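Local coordinates for protein L-asparaginase 1 (Escherichia coli, PDB 6NXC) that hydrolyses L-asparagine to L-aspartate and ammonium as a cytoplasmic, allosteric homotetramer activated by asparagine at a second site, at residues S261-Q269 with G296-A304. The protein carries 1 engineered substitution. Residues are numbered along the deposited sequence; the frame is centred on the assembly and turned at random.
Sequences SYGVGNAPQ and GKVNMGGYA. With EDO (1,2-ethanediol), chain C; EDO (1,2-ethanediol), chain Q.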
loop_
_atom_site.group_PDB
_atom_site.type_symbol
_atom_site.label_atom_id
_atom_site.label_comp_id
_atom_site.label_asym_id
_atom_site.label_seq_id
_atom_site.Cartn_x
_atom_site.Cartn_y
_atom_site.Cartn_z
ATOM N N SER B 261 14.624 -20.887 -1.101
ATOM C CA SER B 261 14.264 -21.383 -2.453
ATOM C C SER B 261 13.360 -20.412 -3.174
ATOM O O SER B 261 12.852 -19.431 -2.587
ATOM C CB SER B 261 13.488 -22.690 -2.330
ATOM O OG SER B 261 14.292 -23.619 -1.710
ATOM N N TYR B 262 13.051 -20.761 -4.401
ATOM C CA TYR B 262 12.165 -19.920 -5.238
ATOM C C TYR B 262 10.707 -20.124 -4.843
ATOM O O TYR B 262 10.227 -21.269 -4.580
ATOM C CB TYR B 262 12.328 -20.311 -6.707
ATOM C CG TYR B 262 13.728 -20.275 -7.282
ATOM C CD1 TYR B 262 14.584 -19.212 -7.191
ATOM C CD2 TYR B 262 14.172 -21.435 -7.934
ATOM C CE1 TYR B 262 15.841 -19.230 -7.794
ATOM C CE2 TYR B 262 15.415 -21.476 -8.531
ATOM C CZ TYR B 262 16.278 -20.385 -8.406
ATOM O OH TYR B 262 17.476 -20.364 -9.060
ATOM N N GLY B 263 9.940 -19.049 -5.001
ATOM C CA GLY B 263 8.475 -19.120 -4.955
ATOM C C GLY B 263 7.960 -19.876 -3.746
ATOM O O GLY B 263 8.409 -19.603 -2.579
ATOM N N VAL B 264 7.134 -20.858 -4.021
ATOM C CA VAL B 264 6.496 -21.656 -2.914
ATOM C C VAL B 264 7.419 -22.845 -2.556
ATOM O O VAL B 264 6.973 -23.859 -1.933
ATOM C CB VAL B 264 5.059 -22.047 -3.243
ATOM C CG1 VAL B 264 4.202 -20.844 -3.452
ATOM C CG2 VAL B 264 4.930 -23.010 -4.418
ATOM N N GLY B 265 8.692 -22.736 -2.824
ATOM C CA GLY B 265 9.730 -23.625 -2.235
ATOM C C GLY B 265 10.358 -24.517 -3.299
ATOM O O GLY B 265 10.606 -25.649 -3.058
ATOM N N ASN B 266 10.622 -24.002 -4.487
ATOM C CA ASN B 266 11.162 -24.842 -5.566
ATOM C C ASN B 266 12.657 -24.630 -5.731
ATOM O O ASN B 266 13.163 -23.559 -5.475
ATOM C CB ASN B 266 10.459 -24.580 -6.883
ATOM C CG ASN B 266 8.974 -24.839 -6.817
ATOM O OD1 ASN B 266 8.543 -25.940 -6.498
ATOM N ND2 ASN B 266 8.190 -23.823 -7.115
ATOM N N ALA B 267 13.344 -25.651 -6.216
ATOM C CA ALA B 267 14.804 -25.642 -6.331
ATOM C C ALA B 267 15.172 -26.483 -7.546
ATOM O O ALA B 267 14.273 -27.122 -8.083
ATOM C CB ALA B 267 15.420 -26.066 -5.020
ATOM N N PRO B 268 16.369 -26.337 -8.138
ATOM C CA PRO B 268 16.745 -27.140 -9.326
ATOM C C PRO B 268 16.595 -28.649 -9.071
ATOM O O PRO B 268 16.729 -29.099 -7.928
ATOM C CB PRO B 268 18.220 -26.770 -9.627
ATOM C CG PRO B 268 18.453 -25.517 -8.869
ATOM C CD PRO B 268 17.500 -25.501 -7.686
ATOM N N GLN B 269 16.133 -29.414 -10.077
ATOM C CA GLN B 269 15.772 -30.858 -9.915
ATOM C C GLN B 269 16.986 -31.777 -10.145
ATOM O O GLN B 269 16.778 -33.021 -10.026
ATOM C CB GLN B 269 14.626 -31.268 -10.851
ATOM C CG GLN B 269 13.232 -30.932 -10.323
ATOM C CD GLN B 269 12.726 -31.868 -9.252
ATOM O OE1 GLN B 269 12.472 -31.469 -8.114
ATOM N NE2 GLN B 269 12.566 -33.129 -9.614
ATOM N N GLY B 296 4.733 -15.200 1.451
ATOM C CA GLY B 296 4.161 -16.452 0.918
ATOM C C GLY B 296 4.576 -17.665 1.744
ATOM O O GLY B 296 5.302 -17.582 2.769
ATOM N N LYS B 297 4.103 -18.814 1.309
ATOM C CA LYS B 297 4.129 -20.024 2.120
ATOM C C LYS B 297 4.732 -21.143 1.278
ATOM O O LYS B 297 4.184 -21.422 0.194
ATOM C CB LYS B 297 2.732 -20.320 2.621
ATOM C CG LYS B 297 2.639 -21.560 3.473
ATOM C CD LYS B 297 1.335 -21.723 4.089
ATOM C CE LYS B 297 1.290 -22.845 5.091
ATOM N NZ LYS B 297 0.055 -22.745 5.922
ATOM N N VAL B 298 5.700 -21.866 1.819
ATOM C CA VAL B 298 6.276 -23.055 1.135
ATOM C C VAL B 298 5.200 -24.135 1.076
ATOM O O VAL B 298 4.500 -24.299 2.078
ATOM C CB VAL B 298 7.586 -23.520 1.846
ATOM C CG1 VAL B 298 8.019 -24.900 1.429
ATOM C CG2 VAL B 298 8.697 -22.520 1.576
ATOM N N ASN B 299 5.100 -24.743 -0.092
ATOM C CA ASN B 299 4.194 -25.866 -0.450
ATOM C C ASN B 299 4.927 -26.733 -1.487
ATOM O O ASN B 299 4.884 -26.438 -2.653
ATOM C CB ASN B 299 2.962 -25.400 -1.205
ATOM C CG ASN B 299 1.958 -26.520 -1.382
ATOM O OD1 ASN B 299 2.138 -27.608 -0.845
ATOM N ND2 ASN B 299 0.969 -26.293 -2.217
ATOM N N MET B 300 5.732 -27.638 -1.056
ATOM C CA MET B 300 6.633 -28.330 -1.996
ATOM C C MET B 300 5.879 -29.274 -2.954
ATOM O O MET B 300 4.742 -29.759 -2.600
ATOM C CB MET B 300 7.679 -29.098 -1.204
ATOM C CG MET B 300 8.786 -28.178 -0.739
ATOM S SD MET B 300 9.828 -29.005 0.481
ATOM C CE MET B 300 8.717 -29.032 1.858
ATOM N N GLY B 301 6.474 -29.447 -4.147
ATOM C CA GLY B 301 6.229 -30.575 -5.066
ATOM C C GLY B 301 5.215 -30.250 -6.143
ATOM O O GLY B 301 4.738 -31.217 -6.783
ATOM N N GLY B 302 4.890 -28.961 -6.334
ATOM C CA GLY B 302 3.630 -28.544 -6.993
ATOM C C GLY B 302 3.772 -28.489 -8.510
ATOM O O GLY B 302 2.731 -28.548 -9.204
ATOM N N TYR B 303 5.009 -28.406 -9.010
ATOM C CA TYR B 303 5.325 -28.052 -10.426
ATOM C C TYR B 303 6.192 -29.136 -11.094
ATOM O O TYR B 303 6.729 -28.814 -12.202
ATOM C CB TYR B 303 5.976 -26.662 -10.492
ATOM C CG TYR B 303 5.098 -25.620 -9.850
ATOM C CD1 TYR B 303 4.067 -24.979 -10.572
ATOM C CD2 TYR B 303 5.201 -25.396 -8.473
ATOM C CE1 TYR B 303 3.225 -24.057 -9.941
ATOM C CE2 TYR B 303 4.362 -24.492 -7.842
ATOM C CZ TYR B 303 3.369 -23.818 -8.571
ATOM O OH TYR B 303 2.510 -22.976 -7.899
ATOM N N ALA B 304 6.301 -30.347 -10.497
ATOM C CA ALA B 304 6.753 -31.627 -11.133
ATOM C C ALA B 304 6.068 -32.823 -10.439
ATOM O O ALA B 304 5.534 -32.623 -9.325
ATOM C CB ALA B 304 8.254 -31.764 -11.113
HETATM C C1 EDO C . 4.581 -19.839 -7.125
HETATM O O1 EDO C . 5.190 -18.760 -6.494
HETATM C C2 EDO C . 5.548 -20.809 -7.802
HETATM O O2 EDO C . 6.623 -21.263 -6.932
HETATM C C1 EDO Q . 8.335 -15.954 4.064
HETATM O O1 EDO Q . 7.176 -15.492 3.500
HETATM C C2 EDO Q . 8.745 -14.954 4.957
HETATM O O2 EDO Q . 9.217 -13.845 4.392
HETATM O O HOH W 1 9.393 -28.083 -4.362
#
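The carbonyl O of Val264 accepts a nearly straight hydrogen bond from Asn299 N (2.8 Å, 171° at the hydrogen), supplemented by a weaker, bent CA-H...O contact of 3.2 Å from Val298 CA to Val264 O. Beside it, a water donates to Gly265 O and to Asn266 OD1 while accepting from Gly301 N, bridging the loops a second time. The side chains meet at the ring of Tyr303. With Val264 CG1 anti to the carbonyl carbon (chi1 -61°), CG2 falls between backbone N and carbonyl carbon and meets the ring edge at Tyr303 CE2, 3.8 Å away. The Asn266 amide stands almost perpendicular to the ring, 89° between planes, with ND2 3.6 Å from Tyr303 CD2. Replacing Tyr303 by alanine would remove the ring and is likely to open a gap beside Val264 CG2 and the Asn266 amide. Within 261-269, Gly265 and Asn266 both donate to Tyr262 O, forming a G1 beta bulge. These loops follow adjacent parallel strands, 256-261 and 286-291, of the C-terminal domain; from here Asn266 hydrogen-bonds through ND2 to Asp112 and packs on Ser81, substrate-binding residues of a second subunit, consistent with the family's active sites being completed across a subunit interface.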